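Local coordinates for GRAS family transcription factor containing protein, expressed (Oryza sativa Japonica Group, PDB 5HYZ) that binds DNA in vitro through its GRAS domain and probably acts as a homodimeric transcription factor in plant development and abiotic stress resistance, at residues Leu259-Tyr262 and Arg263-Glu267; Glu284-Met287 and Phe288-Ile292; Met273-Ser277 and Pro278-Arg282. All blocks are in the same frame, centred on the assembly; numbering follows the deposited sequence.

Contact 1: Leu259-Tyr262 and Arg263-Glu267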
# COMPACT_ATOMS: atom_id res chain seq x y z
N LEU A 259 0.93 29.17 -2.55
CA LEU A 259 0.12 28.87 -3.74
C LEU A 259 0.76 27.79 -4.60
O LEU A 259 0.11 26.87 -5.06
CB LEU A 259 -0.12 30.13 -4.58
CG LEU A 259 -1.18 29.93 -5.67
CD1 LEU A 259 -2.57 29.76 -5.05
CD2 LEU A 259 -1.12 31.13 -6.60
N SER A 260 2.08 27.88 -4.77
CA SER A 260 2.77 26.86 -5.56
C SER A 260 2.75 25.46 -4.89
O SER A 260 2.46 24.41 -5.52
CB SER A 260 4.21 27.31 -5.80
OG SER A 260 4.94 26.21 -6.27
N TYR A 261 3.05 25.46 -3.60
CA TYR A 261 2.99 24.23 -2.80
C TYR A 261 1.60 23.54 -2.83
O TYR A 261 1.43 22.33 -3.16
CB TYR A 261 3.41 24.58 -1.38
CG TYR A 261 3.26 23.48 -0.37
CD1 TYR A 261 4.14 22.37 -0.32
CD2 TYR A 261 2.27 23.56 0.56
CE1 TYR A 261 3.93 21.38 0.64
CE2 TYR A 261 2.10 22.59 1.52
CZ TYR A 261 2.92 21.52 1.55
OH TYR A 261 2.60 20.64 2.56
N TYR A 262 0.57 24.31 -2.50
CA TYR A 262 -0.77 23.73 -2.49
C TYR A 262 -1.26 23.39 -3.90
O TYR A 262 -2.05 22.47 -4.07
CB TYR A 262 -1.75 24.68 -1.74
CG TYR A 262 -1.60 24.47 -0.24
CD1 TYR A 262 -2.07 23.30 0.36
CD2 TYR A 262 -0.90 25.39 0.55
CE1 TYR A 262 -1.86 23.06 1.70
CE2 TYR A 262 -0.72 25.18 1.88
CZ TYR A 262 -1.20 23.99 2.45
OH TYR A 262 -0.99 23.73 3.77
N ARG A 263 -0.78 24.09 -4.93
CA ARG A 263 -1.14 23.68 -6.30
C ARG A 263 -0.70 22.24 -6.55
O ARG A 263 -1.48 21.41 -7.02
CB ARG A 263 -0.49 24.60 -7.34
CG ARG A 263 -1.03 24.31 -8.76
CD ARG A 263 -0.21 24.94 -9.88
NE ARG A 263 1.10 24.31 -10.02
CZ ARG A 263 2.02 24.67 -10.92
NH1 ARG A 263 1.78 25.65 -11.80
NH2 ARG A 263 3.19 24.03 -10.94
N SER A 264 0.54 21.92 -6.17
CA SER A 264 0.99 20.52 -6.31
C SER A 264 0.14 19.54 -5.49
O SER A 264 -0.28 18.49 -6.04
CB SER A 264 2.48 20.38 -5.92
OG SER A 264 3.23 21.32 -6.64
N LEU A 265 -0.13 19.85 -4.21
CA LEU A 265 -0.99 18.97 -3.41
C LEU A 265 -2.39 18.75 -4.03
O LEU A 265 -2.93 17.61 -4.09
CB LEU A 265 -1.21 19.51 -1.99
CG LEU A 265 -0.01 19.37 -1.05
CD1 LEU A 265 -0.28 20.10 0.24
CD2 LEU A 265 0.26 17.87 -0.81
N PHE A 266 -3.01 19.85 -4.46
CA PHE A 266 -4.36 19.77 -5.06
C PHE A 266 -4.34 18.92 -6.32
O PHE A 266 -5.27 18.13 -6.53
CB PHE A 266 -4.92 21.18 -5.37
CG PHE A 266 -5.61 21.82 -4.18
CD1 PHE A 266 -4.91 22.10 -3.01
CD2 PHE A 266 -6.97 22.15 -4.22
CE1 PHE A 266 -5.53 22.67 -1.91
CE2 PHE A 266 -7.60 22.72 -3.14
CZ PHE A 266 -6.90 23.00 -1.99
N GLU A 267 -3.32 19.10 -7.16
CA GLU A 267 -3.19 18.29 -8.36
C GLU A 267 -3.02 16.78 -8.05
O GLU A 267 -3.64 15.92 -8.71
CB GLU A 267 -2.03 18.76 -9.21
CG GLU A 267 -2.29 20.05 -9.95
CD GLU A 267 -1.06 20.56 -10.70
OE1 GLU A 267 -0.14 19.72 -10.93
OE2 GLU A 267 -0.99 21.78 -11.05
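L265 packs back against two tyrosines of the preceding turn, Y261 four residues earlier and Y262 three earlier, and one methyl serves both. Its CD1 lies 3.7 Å from Y261 CE2 and equally 3.7 Å from Y262 CE1. The leucine crosses the Y261 ring, with CG over one face, whereas it runs alongside Y262 and points the same way. Y261 has CG anti to the backbone N (chi1 173°) while Y262 has CG beside its own N (chi1 -81°). With these two torsions the rings end up as neighbours: Y261 CD2 stands 3.6 Å above the plane of the Y262 ring, near its rim. Ring to ring, F266 is farther from Y262 (F266 CE1 to Y262 CD1 4.2 Å), but its edge faces the Y262 carbonyl, F266 CD1 lying 3.1 Å from Y262 O.

Regular i to i+4 bonds of helix 251-272 underlie all this, the F266 N to Y262 O bond being short at 2.8 Å and nearly straight (169°). This part of the helix lies in the predicted PFYRE region of the GRAS domain, and its sides are covered by several elements: L259 faces helices 3-16 and 39-57, Y261 and S264 reach strand 366-374, and Y262, L265 and F266 touch helix 278-296.

Packing thins out on the partly exposed side, where S260, R263 and E267 lie. Here R263 NE is 3.4 Å from E267 OE2, a salt bridge of charges alone, because the oxygen sits well out of the guanidinium plane. E267 OE1 is bonded to W363 NE1.

Contact 2: Glu284-Met287 and Phe288-Ile292; sequences ERWM and FGERI
The backbone widens into a pi-type turn at E284-M287: G289 N bonds to E284 O at 2.7 Å but bent (131°), E290 N reaches R285 O only weakly, and R291 N to M287 O restores the i to i+4 spacing. M287, a selenomethionine, carries most of the side-chain contact. Its CG sits over the centre of one face of the R291 guanidinium, 3.6 Å from R291 CZ, and the two side chains lie side by side, pointing the same way. Extended from CG to NE, R291 carries its flat end out along the M287 side chain. The selenium also makes an oblique Met-aromatic contact with F288, 5.2 Å from the ring centroid and 50° off the normal. On another side W286 runs beside E290, W286 CE3 lying 4.2 Å from E290 CG, with R285 NE 3.3 Å above one indole face, toward the rim. E284 turns its carboxylate elsewhere, to salt bridges with R280 and R42. M287 fits against L76, C79 and L83 of helix 74-86, F288 against L269 of helix 251-272, and I292 against Y46 of helix 39-57, while R291 NH1 bonds weakly to Y242 OH at the end of strand 236-242.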
# COMPACT_ATOMS: atom_id res chain seq x y z
N GLU A 284 -9.61 19.00 1.21
CA GLU A 284 -9.35 20.31 0.62
C GLU A 284 -9.82 21.47 1.52
O GLU A 284 -9.13 22.48 1.66
CB GLU A 284 -9.98 20.37 -0.77
CG GLU A 284 -9.21 19.48 -1.80
CD GLU A 284 -9.98 19.23 -3.06
OE1 GLU A 284 -11.20 19.49 -3.04
OE2 GLU A 284 -9.39 18.79 -4.07
N ARG A 285 -10.95 21.32 2.19
CA ARG A 285 -11.48 22.40 3.02
C ARG A 285 -10.97 22.42 4.46
O ARG A 285 -10.50 23.45 4.94
CB ARG A 285 -13.01 22.30 3.01
CG ARG A 285 -13.66 23.26 3.96
CD ARG A 285 -15.15 23.13 3.92
NE ARG A 285 -15.76 24.16 4.77
CZ ARG A 285 -17.07 24.29 4.99
NH1 ARG A 285 -17.93 23.47 4.41
NH2 ARG A 285 -17.52 25.26 5.78
N TRP A 286 -11.04 21.27 5.15
CA TRP A 286 -10.76 21.21 6.57
C TRP A 286 -9.31 20.98 6.88
O TRP A 286 -8.88 21.28 7.99
CB TRP A 286 -11.62 20.10 7.21
CG TRP A 286 -13.04 20.51 7.17
CD1 TRP A 286 -14.06 19.96 6.43
CD2 TRP A 286 -13.58 21.66 7.82
NE1 TRP A 286 -15.22 20.68 6.63
CE2 TRP A 286 -14.95 21.73 7.48
CE3 TRP A 286 -13.05 22.63 8.69
CZ2 TRP A 286 -15.80 22.73 7.97
CZ3 TRP A 286 -13.89 23.63 9.18
CH2 TRP A 286 -15.25 23.67 8.82
N MSE A 287 -8.55 20.45 5.94
CA MSE A 287 -7.13 20.31 6.22
C MSE A 287 -6.38 21.39 5.45
O MSE A 287 -5.84 22.30 6.07
CB MSE A 287 -6.62 18.91 5.87
CG MSE A 287 -5.16 18.74 6.25
SE MSE A 287 -4.61 16.86 5.88
CE MSE A 287 -4.79 16.13 7.73
N PHE A 288 -6.41 21.33 4.12
CA PHE A 288 -5.64 22.29 3.33
C PHE A 288 -6.20 23.71 3.46
O PHE A 288 -5.44 24.67 3.68
CB PHE A 288 -5.59 21.88 1.86
CG PHE A 288 -4.91 20.55 1.60
CD1 PHE A 288 -4.05 19.99 2.52
CD2 PHE A 288 -5.13 19.90 0.41
CE1 PHE A 288 -3.44 18.77 2.25
CE2 PHE A 288 -4.51 18.69 0.13
CZ PHE A 288 -3.67 18.15 1.04
N GLY A 289 -7.51 23.87 3.34
CA GLY A 289 -8.11 25.20 3.41
C GLY A 289 -7.85 25.94 4.70
O GLY A 289 -7.55 27.15 4.73
N GLU A 290 -7.93 25.21 5.82
CA GLU A 290 -7.58 25.81 7.10
C GLU A 290 -6.10 26.22 7.18
O GLU A 290 -5.76 27.28 7.72
CB GLU A 290 -7.89 24.85 8.25
CG GLU A 290 -9.39 24.65 8.41
CD GLU A 290 -10.04 25.94 8.90
OE1 GLU A 290 -9.83 26.27 10.08
OE2 GLU A 290 -10.67 26.64 8.07
N ARG A 291 -5.21 25.38 6.65
CA ARG A 291 -3.78 25.73 6.65
C ARG A 291 -3.52 26.97 5.81
O ARG A 291 -2.71 27.85 6.18
CB ARG A 291 -2.95 24.56 6.12
CG ARG A 291 -2.93 23.42 7.16
CD ARG A 291 -2.38 22.12 6.57
NE ARG A 291 -2.47 21.04 7.58
CZ ARG A 291 -1.97 19.82 7.43
NH1 ARG A 291 -1.35 19.49 6.30
NH2 ARG A 291 -2.11 18.93 8.41
N ILE A 292 -4.21 27.04 4.69
CA ILE A 292 -4.11 28.22 3.80
C ILE A 292 -4.58 29.47 4.57
O ILE A 292 -3.92 30.51 4.54
CB ILE A 292 -4.93 27.97 2.52
CG1 ILE A 292 -4.21 26.91 1.64
CG2 ILE A 292 -5.10 29.23 1.66
CD1 ILE A 292 -5.16 26.26 0.61

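Contact 3: Met273-Ser277 and Pro278-Arg282; sequences MTRDS and PERVR
An N-cap starts helix 278-296 at S277, immediately after a type I beta turn from T274 to S277. The evidence is the bond from R280 N to S277 OG, 3.0 Å long and nearly straight (166°). S277 holds OG anti to its N (chi1 164°), which carries the hydroxyl to the first turn of the helix. The same hydroxyl donates weakly to E279 OE1 at 3.4 Å, and V281 N makes a weak backbone bond to S277 O. Inside the turn, T274 OG1 donates to D276 OD1 over 2.8 Å, meeting that oxygen on its anti side and well out of the carboxylate plane.

This turn joins helices 251-272 and 278-296 in the predicted PFYRE region of the GRAS domain, and R280 reaches back across it. Selenomethionine M273 crosses the arginine side chain obliquely; its CE touches R280 CG at 3.4 Å, and its bend at chi3 brings that methyl over the aliphatic part. Farther out, R280 NH1 gives T274 O a weak bond at the guanidinium edge.

The stronger partners of R280 lie beyond the loop, E284 among them, through NE. R275 runs alongside R280, its NE 4.3 Å from R280 NH1, with the guanidinium planes 80° apart. Both guanidinium groups reach D270 OD1, R275 through NE and R280 through NH2.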
# COMPACT_ATOMS: atom_id res chain seq x y z
N MSE A 273 -8.56 10.91 -6.84
CA MSE A 273 -9.95 10.79 -6.42
C MSE A 273 -10.91 11.44 -7.43
O MSE A 273 -10.49 12.27 -8.24
CB MSE A 273 -10.13 11.42 -5.04
CG MSE A 273 -9.31 10.75 -3.94
SE MSE A 273 -9.31 11.85 -2.31
CE MSE A 273 -8.55 13.40 -3.13
N THR A 274 -12.18 11.07 -7.39
CA THR A 274 -13.16 11.67 -8.31
C THR A 274 -13.44 13.13 -7.97
O THR A 274 -13.33 13.53 -6.80
CB THR A 274 -14.51 10.92 -8.28
OG1 THR A 274 -15.06 11.03 -6.96
CG2 THR A 274 -14.34 9.45 -8.61
N ARG A 275 -13.84 13.91 -8.98
CA ARG A 275 -14.27 15.30 -8.83
C ARG A 275 -15.46 15.49 -7.87
O ARG A 275 -15.62 16.57 -7.31
CB ARG A 275 -14.64 15.88 -10.20
CG ARG A 275 -13.48 16.08 -11.16
CD ARG A 275 -12.69 17.33 -10.78
NE ARG A 275 -11.41 17.41 -11.47
CZ ARG A 275 -11.19 18.04 -12.62
NH1 ARG A 275 -12.17 18.67 -13.23
NH2 ARG A 275 -9.97 18.06 -13.15
N ASP A 276 -16.27 14.47 -7.66
CA ASP A 276 -17.43 14.63 -6.78
C ASP A 276 -17.25 13.99 -5.40
O ASP A 276 -18.15 14.01 -4.57
CB ASP A 276 -18.69 14.06 -7.46
CG ASP A 276 -18.64 12.54 -7.60
OD1 ASP A 276 -17.55 12.00 -7.89
OD2 ASP A 276 -19.70 11.89 -7.40
N SER A 277 -16.07 13.43 -5.14
CA SER A 277 -15.80 12.79 -3.84
C SER A 277 -15.98 13.74 -2.69
O SER A 277 -15.29 14.74 -2.62
CB SER A 277 -14.37 12.22 -3.78
OG SER A 277 -14.05 11.96 -2.41
N PRO A 278 -16.88 13.42 -1.75
CA PRO A 278 -17.03 14.22 -0.53
C PRO A 278 -15.78 14.18 0.37
O PRO A 278 -15.47 15.19 1.04
CB PRO A 278 -18.23 13.56 0.18
CG PRO A 278 -18.34 12.21 -0.41
CD PRO A 278 -17.87 12.34 -1.82
N GLU A 279 -15.11 13.03 0.39
CA GLU A 279 -13.90 12.82 1.19
C GLU A 279 -12.81 13.79 0.73
O GLU A 279 -12.08 14.41 1.54
CB GLU A 279 -13.42 11.37 1.07
CG GLU A 279 -14.28 10.34 1.81
CD GLU A 279 -15.64 10.04 1.14
OE1 GLU A 279 -15.75 10.10 -0.12
OE2 GLU A 279 -16.60 9.74 1.90
N ARG A 280 -12.71 13.90 -0.59
CA ARG A 280 -11.77 14.82 -1.21
C ARG A 280 -12.01 16.27 -0.78
O ARG A 280 -11.07 16.98 -0.40
CB ARG A 280 -11.86 14.69 -2.70
CG ARG A 280 -11.05 15.73 -3.40
CD ARG A 280 -11.09 15.50 -4.86
NE ARG A 280 -10.44 16.57 -5.57
CZ ARG A 280 -10.30 16.59 -6.89
NH1 ARG A 280 -10.78 15.59 -7.62
NH2 ARG A 280 -9.68 17.61 -7.47
N VAL A 281 -13.28 16.70 -0.78
CA VAL A 281 -13.61 18.06 -0.35
C VAL A 281 -13.30 18.27 1.11
O VAL A 281 -12.85 19.34 1.51
CB VAL A 281 -15.10 18.39 -0.61
CG1 VAL A 281 -15.37 19.84 -0.28
CG2 VAL A 281 -15.42 18.16 -2.00
N ARG A 282 -13.53 17.25 1.93
CA ARG A 282 -13.21 17.37 3.33
C ARG A 282 -11.72 17.69 3.46
O ARG A 282 -11.33 18.55 4.23
CB ARG A 282 -13.56 16.10 4.12
CG ARG A 282 -13.38 16.26 5.63
CD ARG A 282 -13.77 15.01 6.42
NE ARG A 282 -15.14 14.61 6.09
CZ ARG A 282 -15.46 13.61 5.27
NH1 ARG A 282 -14.51 12.88 4.72
NH2 ARG A 282 -16.74 13.33 5.02
O HOH W 1 -10.52 13.75 -10.17

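The three contacts follow two successive helices, 251-272 and 278-296, and the loop between them, contact 3 being the link between the helices that hold contacts 1 and 2. Contact 1 is buried, contact 2 partly so, and contact 3 lies at the surface, its centre about 22 Å from that of the chain. The chemistry follows this order: aromatic and aliphatic packing in contact 1, selenium, guanidinium and indole contacts round a widened turn in contact 2, capping and charge in contact 3. Contacts 1 and 2 press together directly, F266 CE1 lying 3.6 Å from F288 CD2, whereas contacts 1 and 3 do not touch. Contacts 2 and 3 share helix 278-296, contact 3 at its first turn and contact 2 farther along.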